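PDB 4U9B: NO-binding heme-dependent sensor protein from Shewanella oneidensis, which binds a heme b group and senses nitric oxide through it, as a gas sensor of the H-NOX family in signalling. Local coordinates for residues A[65-70]-A[145-150]; A[2-7]-A[79-84]; A[11-14]-A[20-23]. All coordinates share one frame; numbering follows the deposited sequence.

Contact 1: A[65-70]-A[145-150]; sequences VVKAFG and LLFGAA. With HEM (protoporphyrin IX containing Fe), chain B.
G70 and L145 make the tight part of this contact between helix 62-80 and helix 139-152. Their CA atoms are 4.6 Å apart, a close approach for two helices, and G70 has no side chain to hold them off. L145 lays its branch point against the G70 carbonyl. L145 CD2 lies 3.3 Å from G70 O, and L145 CG is equally near. L145 CA also meets G70 O at 3.4 Å in a CA-H...O contact with an angle of 129° at the hydrogen. The side chain then turns on to the heme. With chi1 at -80°, CG points away from the carbonyl carbon, and CD1 reaches HEM C1B at 3.5 Å. Next to it, L146 CD2 packs 3.5 Å from the heme vinyl atom CBB. Both leucines line the heme pocket of the H-NOX domain. L73 and F74 of helix 62-80 also touch L145. Shortening L145 to an alanine removes CG and both methyls, and is likely to open a gap between the G70 carbonyl and the porphyrin, with pyrrole ring B losing the methyl CD1 that packs against it.

The other end is looser and partly exposed. K67 runs fully extended and crosses the F147 ring obliquely. K67 CE is 3.7 Å from F147 CE2. The ammonium goes on to a salt bridge with E143, one turn before F147 in the same helix. The chemistry is thus split: CA-H and aliphatic carbons of L145 pack on a carbonyl oxygen, while a K67 methylene on F147 is the apolar part. Closeness at G70 and the K67-E143 charge pair probably fix how the two helices sit beside the heme.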
loop_
_atom_site.group_PDB
_atom_site.type_symbol
_atom_site.label_atom_id
_atom_site.label_comp_id
_atom_site.label_asym_id
_atom_site.label_seq_id
_atom_site.Cartn_x
_atom_site.Cartn_y
_atom_site.Cartn_z
ATOM N N VAL A 65 7.677 6.000 6.779
ATOM C CA VAL A 65 7.512 6.579 5.451
ATOM C C VAL A 65 6.623 5.672 4.605
ATOM O O VAL A 65 5.748 6.143 3.878
ATOM C CB VAL A 65 8.870 6.789 4.754
ATOM C CG1 VAL A 65 8.682 7.245 3.304
ATOM C CG2 VAL A 65 9.703 7.803 5.525
ATOM N N VAL A 66 6.850 4.367 4.718
ATOM C CA VAL A 66 6.081 3.379 3.966
ATOM C C VAL A 66 4.612 3.416 4.370
ATOM O O VAL A 66 3.723 3.282 3.529
ATOM C CB VAL A 66 6.661 1.962 4.177
ATOM C CG1 VAL A 66 5.703 0.882 3.682
ATOM C CG2 VAL A 66 8.008 1.840 3.470
ATOM N N LYS A 67 4.359 3.605 5.658
ATOM C CA LYS A 67 2.989 3.678 6.158
ATOM C C LYS A 67 2.306 4.941 5.648
ATOM O O LYS A 67 1.136 4.914 5.274
ATOM C CB LYS A 67 2.973 3.636 7.688
ATOM C CG LYS A 67 1.582 3.701 8.307
ATOM C CD LYS A 67 1.639 3.556 9.823
ATOM C CE LYS A 67 0.250 3.604 10.442
ATOM N NZ LYS A 67 0.264 3.300 11.906
ATOM N N ALA A 68 3.048 6.044 5.622
ATOM C CA ALA A 68 2.521 7.304 5.111
ATOM C C ALA A 68 2.167 7.173 3.637
ATOM O O ALA A 68 1.114 7.633 3.192
ATOM C CB ALA A 68 3.525 8.421 5.316
ATOM N N PHE A 69 3.060 6.546 2.882
ATOM C CA PHE A 69 2.813 6.281 1.472
ATOM C C PHE A 69 1.580 5.408 1.289
ATOM O O PHE A 69 0.765 5.660 0.405
ATOM C CB PHE A 69 4.032 5.616 0.835
ATOM C CG PHE A 69 3.801 5.143 -0.572
ATOM C CD1 PHE A 69 3.388 6.025 -1.554
ATOM C CD2 PHE A 69 4.019 3.822 -0.914
ATOM C CE1 PHE A 69 3.179 5.592 -2.848
ATOM C CE2 PHE A 69 3.815 3.385 -2.205
ATOM C CZ PHE A 69 3.395 4.273 -3.174
ATOM N N GLY A 70 1.449 4.385 2.129
ATOM C CA GLY A 70 0.305 3.491 2.070
ATOM C C GLY A 70 -1.019 4.222 2.192
ATOM O O GLY A 70 -1.971 3.932 1.464
ATOM N N LEU A 145 -2.646 1.708 3.949
ATOM C CA LEU A 145 -3.771 1.572 3.023
ATOM C C LEU A 145 -5.096 1.371 3.752
ATOM O O LEU A 145 -6.136 1.865 3.312
ATOM C CB LEU A 145 -3.525 0.407 2.064
ATOM C CG LEU A 145 -2.600 0.732 0.892
ATOM C CD1 LEU A 145 -1.983 -0.526 0.317
ATOM C CD2 LEU A 145 -3.369 1.489 -0.175
ATOM N N LEU A 146 -5.059 0.641 4.860
ATOM C CA LEU A 146 -6.259 0.414 5.655
ATOM C C LEU A 146 -6.754 1.723 6.253
ATOM O O LEU A 146 -7.955 1.995 6.256
ATOM C CB LEU A 146 -5.987 -0.612 6.755
ATOM C CG LEU A 146 -5.861 -2.058 6.266
ATOM C CD1 LEU A 146 -5.147 -2.913 7.298
ATOM C CD2 LEU A 146 -7.239 -2.636 5.959
ATOM N N PHE A 147 -5.831 2.538 6.750
ATOM C CA PHE A 147 -6.194 3.845 7.282
ATOM C C PHE A 147 -6.726 4.736 6.165
ATOM O O PHE A 147 -7.653 5.519 6.369
ATOM C CB PHE A 147 -4.995 4.506 7.967
ATOM C CG PHE A 147 -4.730 3.996 9.354
ATOM C CD1 PHE A 147 -5.605 4.286 10.392
ATOM C CD2 PHE A 147 -3.603 3.241 9.629
ATOM C CE1 PHE A 147 -5.364 3.823 11.671
ATOM C CE2 PHE A 147 -3.356 2.779 10.912
ATOM C CZ PHE A 147 -4.239 3.070 11.931
ATOM N N GLY A 148 -6.134 4.612 4.981
ATOM C CA GLY A 148 -6.594 5.357 3.824
ATOM C C GLY A 148 -8.013 4.967 3.457
ATOM O O GLY A 148 -8.849 5.823 3.166
ATOM N N ALA A 149 -8.279 3.666 3.472
ATOM C CA ALA A 149 -9.608 3.149 3.166
ATOM C C ALA A 149 -10.607 3.597 4.224
ATOM O O ALA A 149 -11.763 3.874 3.919
ATOM C CB ALA A 149 -9.579 1.633 3.074
ATOM N N ALA A 150 -10.152 3.665 5.470
ATOM C CA ALA A 150 -11.000 4.117 6.565
ATOM C C ALA A 150 -11.412 5.575 6.351
ATOM O O ALA A 150 -12.590 5.919 6.475
ATOM C CB ALA A 150 -10.282 3.946 7.888
HETATM C CHA HEM B . -0.228 -3.854 -4.017
HETATM C CHB HEM B . -2.601 -4.107 0.193
HETATM C CHC HEM B . -6.432 -1.938 -1.782
HETATM C CHD HEM B . -4.516 -2.789 -6.156
HETATM C C1A HEM B . -0.488 -3.931 -2.671
HETATM C C2A HEM B . 0.495 -3.967 -1.607
HETATM C C3A HEM B . -0.170 -4.034 -0.448
HETATM C C4A HEM B . -1.586 -4.044 -0.735
HETATM C CMA HEM B . 0.436 -4.088 0.965
HETATM C CAA HEM B . 2.032 -3.933 -1.777
HETATM C CBA HEM B . 2.544 -5.239 -2.391
HETATM C CGA HEM B . 2.833 -6.309 -1.361
HETATM O O1A HEM B . 3.288 -7.415 -1.766
HETATM O O2A HEM B . 2.622 -6.083 -0.140
HETATM C C1B HEM B . -3.822 -3.495 0.054
HETATM C C2B HEM B . -4.744 -3.189 1.124
HETATM C C3B HEM B . -5.821 -2.595 0.577
HETATM C C4B HEM B . -5.584 -2.494 -0.853
HETATM C CMB HEM B . -4.453 -3.557 2.597
HETATM C CAB HEM B . -7.106 -2.043 1.239
HETATM C CBB HEM B . -7.199 -1.735 2.536
HETATM C C1C HEM B . -6.255 -1.981 -3.151
HETATM C C2C HEM B . -7.175 -1.460 -4.135
HETATM C C3C HEM B . -6.676 -1.692 -5.355
HETATM C C4C HEM B . -5.397 -2.368 -5.182
HETATM C CMC HEM B . -8.512 -0.764 -3.801
HETATM C CAC HEM B . -7.388 -1.263 -6.665
HETATM C CBC HEM B . -7.031 -1.705 -7.876
HETATM C C1D HEM B . -3.175 -3.050 -5.982
HETATM C C2D HEM B . -2.207 -3.073 -7.054
HETATM C C3D HEM B . -0.874 -3.405 -6.389
HETATM C C4D HEM B . -1.162 -3.553 -4.983
HETATM C CMD HEM B . -2.460 -2.807 -8.550
HETATM C CAD HEM B . 0.499 -3.548 -7.068
HETATM C CBD HEM B . 0.725 -4.994 -7.501
HETATM C CGD HEM B . 2.079 -5.095 -8.151
HETATM O O1D HEM B . 2.919 -4.198 -7.897
HETATM O O2D HEM B . 2.324 -6.067 -8.918
HETATM N NA HEM B . -1.750 -3.972 -2.102
HETATM N NB HEM B . -4.359 -3.057 -1.134
HETATM N NC HEM B . -5.180 -2.529 -3.826
HETATM N ND HEM B . -2.524 -3.337 -4.782
HETATM FE FE HEM B . -3.513 -3.419 -2.985
#

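Contact 2: A[2-7]-A[79-84]; sequences KGIIFN and SRHTDV. With HEM (protoporphyrin IX containing Fe), chain B.
I4 and R80 bury the most surface here, where the N-terminal helix 3-17 of the H-NOX fold meets the end of helix 62-80 beside the heme. The two side chains run alongside each other, pointing opposite ways. I4 CG1 is anti to the backbone N (chi1 175°), which carries CD1 out to the arginine. I4 CD1 touches R80 CD at 3.4 Å, so the methyl meets the aliphatic part of the chain. The R80 guanidinium lies beyond, near N7 CB. Its NH2 pairs with D11, and NH1 binds the G76 carbonyl.

H81 also meets I4. It is the first residue to leave the helix after R80, and it also occupies the N-cap position of helix 82-85. I4 CD1 comes within 3.7 Å of H81 NE2, oblique to the ring. That nitrogen is hydrogen-bonded to Y110 OH, which helps to fix the imidazole. The same ring borders the heme pocket, with CD2 3.4 Å from the vinyl atom HEM CBC. At the start of the other segment, the backbone N of K2 donates to the propionate atom HEM O1D at 2.8 Å, with an N-H...O angle of 167°.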
loop_
_atom_site.group_PDB
_atom_site.type_symbol
_atom_site.label_atom_id
_atom_site.label_comp_id
_atom_site.label_asym_id
_atom_site.label_seq_id
_atom_site.Cartn_x
_atom_site.Cartn_y
_atom_site.Cartn_z
ATOM N N LYS A 2 4.271 -2.901 -9.997
ATOM C CA LYS A 2 3.652 -2.266 -11.152
ATOM C C LYS A 2 3.881 -0.760 -11.137
ATOM O O LYS A 2 4.006 -0.146 -10.077
ATOM C CB LYS A 2 2.153 -2.578 -11.205
ATOM C CG LYS A 2 1.827 -4.010 -11.627
ATOM C CD LYS A 2 2.281 -4.290 -13.055
ATOM C CE LYS A 2 1.960 -5.705 -13.496
ATOM N NZ LYS A 2 2.615 -6.020 -14.800
ATOM N N GLY A 3 3.942 -0.178 -12.329
ATOM C CA GLY A 3 4.228 1.235 -12.487
ATOM C C GLY A 3 3.249 2.146 -11.776
ATOM O O GLY A 3 3.614 3.249 -11.380
ATOM N N ILE A 4 2.007 1.696 -11.612
ATOM C CA ILE A 4 0.997 2.516 -10.948
ATOM C C ILE A 4 1.465 2.889 -9.544
ATOM O O ILE A 4 1.252 4.009 -9.088
ATOM C CB ILE A 4 -0.381 1.805 -10.869
ATOM C CG1 ILE A 4 -1.365 2.647 -10.054
ATOM C CG2 ILE A 4 -0.256 0.417 -10.258
ATOM C CD1 ILE A 4 -2.825 2.289 -10.286
ATOM N N ILE A 5 2.131 1.958 -8.874
ATOM C CA ILE A 5 2.631 2.216 -7.530
ATOM C C ILE A 5 3.673 3.328 -7.575
ATOM O O ILE A 5 3.655 4.240 -6.748
ATOM C CB ILE A 5 3.242 0.950 -6.900
ATOM C CG1 ILE A 5 2.232 -0.206 -6.928
ATOM C CG2 ILE A 5 3.708 1.232 -5.475
ATOM C CD1 ILE A 5 0.931 0.066 -6.185
ATOM N N PHE A 6 4.569 3.254 -8.555
ATOM C CA PHE A 6 5.565 4.296 -8.764
ATOM C C PHE A 6 4.914 5.619 -9.150
ATOM O O PHE A 6 5.377 6.680 -8.746
ATOM C CB PHE A 6 6.563 3.883 -9.848
ATOM C CG PHE A 6 7.465 2.758 -9.446
ATOM C CD1 PHE A 6 8.671 3.015 -8.813
ATOM C CD2 PHE A 6 7.114 1.446 -9.702
ATOM C CE1 PHE A 6 9.509 1.981 -8.449
ATOM C CE2 PHE A 6 7.944 0.409 -9.336
ATOM C CZ PHE A 6 9.144 0.676 -8.708
ATOM N N ASN A 7 3.846 5.557 -9.939
ATOM C CA ASN A 7 3.158 6.774 -10.357
ATOM C C ASN A 7 2.564 7.512 -9.164
ATOM O O ASN A 7 2.647 8.736 -9.084
ATOM C CB ASN A 7 2.052 6.461 -11.371
ATOM C CG ASN A 7 2.593 5.975 -12.702
ATOM O OD1 ASN A 7 3.743 6.251 -13.067
ATOM N ND2 ASN A 7 1.762 5.251 -13.441
ATOM N N SER A 79 -8.681 6.402 -7.200
ATOM C CA SER A 79 -8.880 7.352 -8.292
ATOM C C SER A 79 -8.703 6.706 -9.663
ATOM O O SER A 79 -9.436 7.016 -10.604
ATOM C CB SER A 79 -7.908 8.524 -8.156
ATOM O OG SER A 79 -8.333 9.421 -7.145
ATOM N N ARG A 80 -7.724 5.815 -9.768
ATOM C CA ARG A 80 -7.398 5.169 -11.034
ATOM C C ARG A 80 -8.278 3.946 -11.299
ATOM O O ARG A 80 -8.430 3.525 -12.446
ATOM C CB ARG A 80 -5.917 4.771 -11.052
ATOM C CG ARG A 80 -4.956 5.959 -11.102
ATOM C CD ARG A 80 -3.540 5.544 -10.716
ATOM N NE ARG A 80 -2.553 6.603 -10.932
ATOM C CZ ARG A 80 -2.386 7.656 -10.135
ATOM N NH1 ARG A 80 -3.153 7.819 -9.065
ATOM N NH2 ARG A 80 -1.454 8.558 -10.415
ATOM N N HIS A 81 -8.858 3.382 -10.242
ATOM C CA HIS A 81 -9.715 2.204 -10.368
ATOM C C HIS A 81 -11.019 2.389 -9.599
ATOM O O HIS A 81 -11.344 1.599 -8.713
ATOM C CB HIS A 81 -8.984 0.954 -9.870
ATOM C CG HIS A 81 -7.749 0.627 -10.651
ATOM N ND1 HIS A 81 -7.786 0.241 -11.973
ATOM C CD2 HIS A 81 -6.442 0.634 -10.295
ATOM C CE1 HIS A 81 -6.553 0.024 -12.400
ATOM N NE2 HIS A 81 -5.722 0.254 -11.401
ATOM N N THR A 82 -11.768 3.427 -9.952
ATOM C CA THR A 82 -12.982 3.776 -9.222
ATOM C C THR A 82 -14.019 2.655 -9.265
ATOM O O THR A 82 -14.730 2.428 -8.286
ATOM C CB THR A 82 -13.617 5.062 -9.778
ATOM O OG1 THR A 82 -13.984 4.865 -11.150
ATOM C CG2 THR A 82 -12.644 6.228 -9.676
ATOM N N ASP A 83 -14.096 1.952 -10.393
ATOM C CA ASP A 83 -15.053 0.856 -10.554
ATOM C C ASP A 83 -14.853 -0.223 -9.495
ATOM O O ASP A 83 -15.818 -0.811 -9.008
ATOM C CB ASP A 83 -14.932 0.230 -11.949
ATOM C CG ASP A 83 -15.834 0.895 -12.978
ATOM O OD1 ASP A 83 -16.278 2.039 -12.747
ATOM O OD2 ASP A 83 -16.096 0.265 -14.024
ATOM N N VAL A 84 -13.600 -0.483 -9.143
ATOM C CA VAL A 84 -13.284 -1.513 -8.162
ATOM C C VAL A 84 -13.738 -1.093 -6.767
ATOM O O VAL A 84 -14.419 -1.848 -6.073
ATOM C CB VAL A 84 -11.772 -1.822 -8.142
ATOM C CG1 VAL A 84 -11.432 -2.818 -7.036
ATOM C CG2 VAL A 84 -11.330 -2.362 -9.495
HETATM C CHA HEM B . -0.228 -3.854 -4.017
HETATM C CHB HEM B . -2.601 -4.107 0.193
HETATM C CHC HEM B . -6.432 -1.938 -1.782
HETATM C CHD HEM B . -4.516 -2.789 -6.156
HETATM C C1A HEM B . -0.488 -3.931 -2.671
HETATM C C2A HEM B . 0.495 -3.967 -1.607
HETATM C C3A HEM B . -0.170 -4.034 -0.448
HETATM C C4A HEM B . -1.586 -4.044 -0.735
HETATM C CMA HEM B . 0.436 -4.088 0.965
HETATM C CAA HEM B . 2.032 -3.933 -1.777
HETATM C CBA HEM B . 2.544 -5.239 -2.391
HETATM C CGA HEM B . 2.833 -6.309 -1.361
HETATM O O1A HEM B . 3.288 -7.415 -1.766
HETATM O O2A HEM B . 2.622 -6.083 -0.140
HETATM C C1B HEM B . -3.822 -3.495 0.054
HETATM C C2B HEM B . -4.744 -3.189 1.124
HETATM C C3B HEM B . -5.821 -2.595 0.577
HETATM C C4B HEM B . -5.584 -2.494 -0.853
HETATM C CMB HEM B . -4.453 -3.557 2.597
HETATM C CAB HEM B . -7.106 -2.043 1.239
HETATM C CBB HEM B . -7.199 -1.735 2.536
HETATM C C1C HEM B . -6.255 -1.981 -3.151
HETATM C C2C HEM B . -7.175 -1.460 -4.135
HETATM C C3C HEM B . -6.676 -1.692 -5.355
HETATM C C4C HEM B . -5.397 -2.368 -5.182
HETATM C CMC HEM B . -8.512 -0.764 -3.801
HETATM C CAC HEM B . -7.388 -1.263 -6.665
HETATM C CBC HEM B . -7.031 -1.705 -7.876
HETATM C C1D HEM B . -3.175 -3.050 -5.982
HETATM C C2D HEM B . -2.207 -3.073 -7.054
HETATM C C3D HEM B . -0.874 -3.405 -6.389
HETATM C C4D HEM B . -1.162 -3.553 -4.983
HETATM C CMD HEM B . -2.460 -2.807 -8.550
HETATM C CAD HEM B . 0.499 -3.548 -7.068
HETATM C CBD HEM B . 0.725 -4.994 -7.501
HETATM C CGD HEM B . 2.079 -5.095 -8.151
HETATM O O1D HEM B . 2.919 -4.198 -7.897
HETATM O O2D HEM B . 2.324 -6.067 -8.918
HETATM N NA HEM B . -1.750 -3.972 -2.102
HETATM N NB HEM B . -4.359 -3.057 -1.134
HETATM N NC HEM B . -5.180 -2.529 -3.826
HETATM N ND HEM B . -2.524 -3.337 -4.782
HETATM FE FE HEM B . -3.513 -3.419 -2.985
#

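Contact 3: A[11-14]-A[20-23]; sequences DMVV and SVWN
W22 meets V13 and V14 where helix 19-29 packs back on helix 3-17. Its side chain starts at CB, which lies 3.8 Å from V14 CG2. V13 CG1 is a little farther from the same CB, so the first carbon of the tryptophan is touched by methyls of two successive valines. At CG the indole begins. V14 CG2 is still its neighbour, at 4.1 Å. The W22 CA-CB torsion (chi1 171°) swings CG away from the backbone N, and this turns the ring toward V13.

The two helices form a helical hairpin, since a short turn near residue 18 is all that separates them. Both belong to the N-terminal helical part of the H-NOX fold. The contact lies away from the heme, with the W22 side chain about 14 Å from it.

Farther out, the six-membered ring takes over. W22 CE3 approaches V13 CB at 3.9 Å, and both methyls of V13 gather near that same carbon. The two side chains cross at about a right angle. V13 CB and V14 CG2 both approach the indole obliquely. At the far end of the ring, CH2 packs against the F6 carbonyl oxygen, about two turns back from V13 along helix 3-17. L9 and E10 of that helix also touch the indole.

V21 adds a smaller apolar contact beside the tryptophan. Its CG1 meets V13 CG1 at 4.1 Å, a methyl-to-methyl approach. L25, one turn on from V21, touches V13 as well.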
loop_
_atom_site.group_PDB
_atom_site.type_symbol
_atom_site.label_atom_id
_atom_site.label_comp_id
_atom_site.label_asym_id
_atom_site.label_seq_id
_atom_site.Cartn_x
_atom_site.Cartn_y
_atom_site.Cartn_z
ATOM N N ASP A 11 3.526 11.210 -7.483
ATOM C CA ASP A 11 2.576 12.236 -7.065
ATOM C C ASP A 11 2.895 12.725 -5.657
ATOM O O ASP A 11 2.826 13.918 -5.374
ATOM C CB ASP A 11 1.138 11.707 -7.119
ATOM C CG ASP A 11 0.649 11.478 -8.539
ATOM O OD1 ASP A 11 1.268 12.017 -9.479
ATOM O OD2 ASP A 11 -0.364 10.767 -8.713
ATOM N N MET A 12 3.260 11.798 -4.780
ATOM C CA MET A 12 3.539 12.137 -3.392
ATOM C C MET A 12 4.852 12.910 -3.264
ATOM O O MET A 12 4.893 13.975 -2.644
ATOM C CB MET A 12 3.582 10.868 -2.539
ATOM C CG MET A 12 3.602 11.133 -1.047
ATOM S SD MET A 12 3.525 9.627 -0.062
ATOM C CE MET A 12 3.209 10.317 1.562
ATOM N N VAL A 13 5.916 12.377 -3.859
ATOM C CA VAL A 13 7.238 12.996 -3.782
ATOM C C VAL A 13 7.240 14.371 -4.448
ATOM O O VAL A 13 7.683 15.353 -3.852
ATOM C CB VAL A 13 8.314 12.102 -4.440
ATOM C CG1 VAL A 13 9.667 12.822 -4.508
ATOM C CG2 VAL A 13 8.447 10.789 -3.678
ATOM N N VAL A 14 6.747 14.433 -5.682
ATOM C CA VAL A 14 6.693 15.688 -6.430
ATOM C C VAL A 14 5.899 16.749 -5.669
ATOM O O VAL A 14 6.311 17.905 -5.592
ATOM C CB VAL A 14 6.064 15.484 -7.831
ATOM C CG1 VAL A 14 5.800 16.824 -8.521
ATOM C CG2 VAL A 14 6.966 14.619 -8.698
ATOM N N SER A 20 12.352 18.088 -9.290
ATOM C CA SER A 20 13.807 17.920 -9.324
ATOM C C SER A 20 14.250 16.836 -8.344
ATOM O O SER A 20 15.133 16.027 -8.644
ATOM C CB SER A 20 14.532 19.251 -9.020
ATOM O OG SER A 20 14.312 19.707 -7.695
ATOM N N VAL A 21 13.631 16.822 -7.171
ATOM C CA VAL A 21 13.883 15.782 -6.181
ATOM C C VAL A 21 13.490 14.400 -6.705
ATOM O O VAL A 21 14.234 13.432 -6.542
ATOM C CB VAL A 21 13.120 16.079 -4.877
ATOM C CG1 VAL A 21 13.152 14.881 -3.935
ATOM C CG2 VAL A 21 13.707 17.311 -4.208
ATOM N N TRP A 22 12.319 14.308 -7.327
ATOM C CA TRP A 22 11.882 13.051 -7.916
ATOM C C TRP A 22 12.857 12.588 -8.995
ATOM O O TRP A 22 13.247 11.422 -9.024
ATOM C CB TRP A 22 10.469 13.180 -8.495
ATOM C CG TRP A 22 10.055 11.988 -9.295
ATOM C CD1 TRP A 22 9.953 11.909 -10.654
ATOM C CD2 TRP A 22 9.698 10.693 -8.790
ATOM N NE1 TRP A 22 9.553 10.649 -11.026
ATOM C CE2 TRP A 22 9.392 9.885 -9.902
ATOM C CE3 TRP A 22 9.612 10.143 -7.508
ATOM C CZ2 TRP A 22 8.999 8.556 -9.768
ATOM C CZ3 TRP A 22 9.223 8.822 -7.380
ATOM C CH2 TRP A 22 8.921 8.044 -8.503
ATOM N N ASN A 23 13.267 13.497 -9.873
ATOM C CA ASN A 23 14.191 13.128 -10.929
ATOM C C ASN A 23 15.560 12.757 -10.361
ATOM O O ASN A 23 16.213 11.848 -10.875
ATOM C CB ASN A 23 14.311 14.256 -11.956
ATOM C CG ASN A 23 13.133 14.309 -12.905
ATOM O OD1 ASN A 23 12.530 13.285 -13.228
ATOM N ND2 ASN A 23 12.804 15.508 -13.369
#

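In the fold
Contacts 1 and 2 share helix 62-80 and both touch the heme: contact 1 over the face at ring B, contact 2 at the vinyl CBC and a propionate. Their centres are 15 Å apart. F69 CZ, on the helix of contact 1, packs 3.6 Å from I5 O of contact 2. Contact 3 shares helix 3-17 with contact 2, its centre 18 Å away, and is nested inside the loop that contact 2 closes. A salt bridge from R80 NH2 to D11 OD2, 3.0 Å long, ties these two together. Contact 3 also reaches contact 1, through M12 SD at 3.7 Å from F69 CA. The bound nitric oxide is about 6 Å from the L145 side chain and about 9 Å from that of H81.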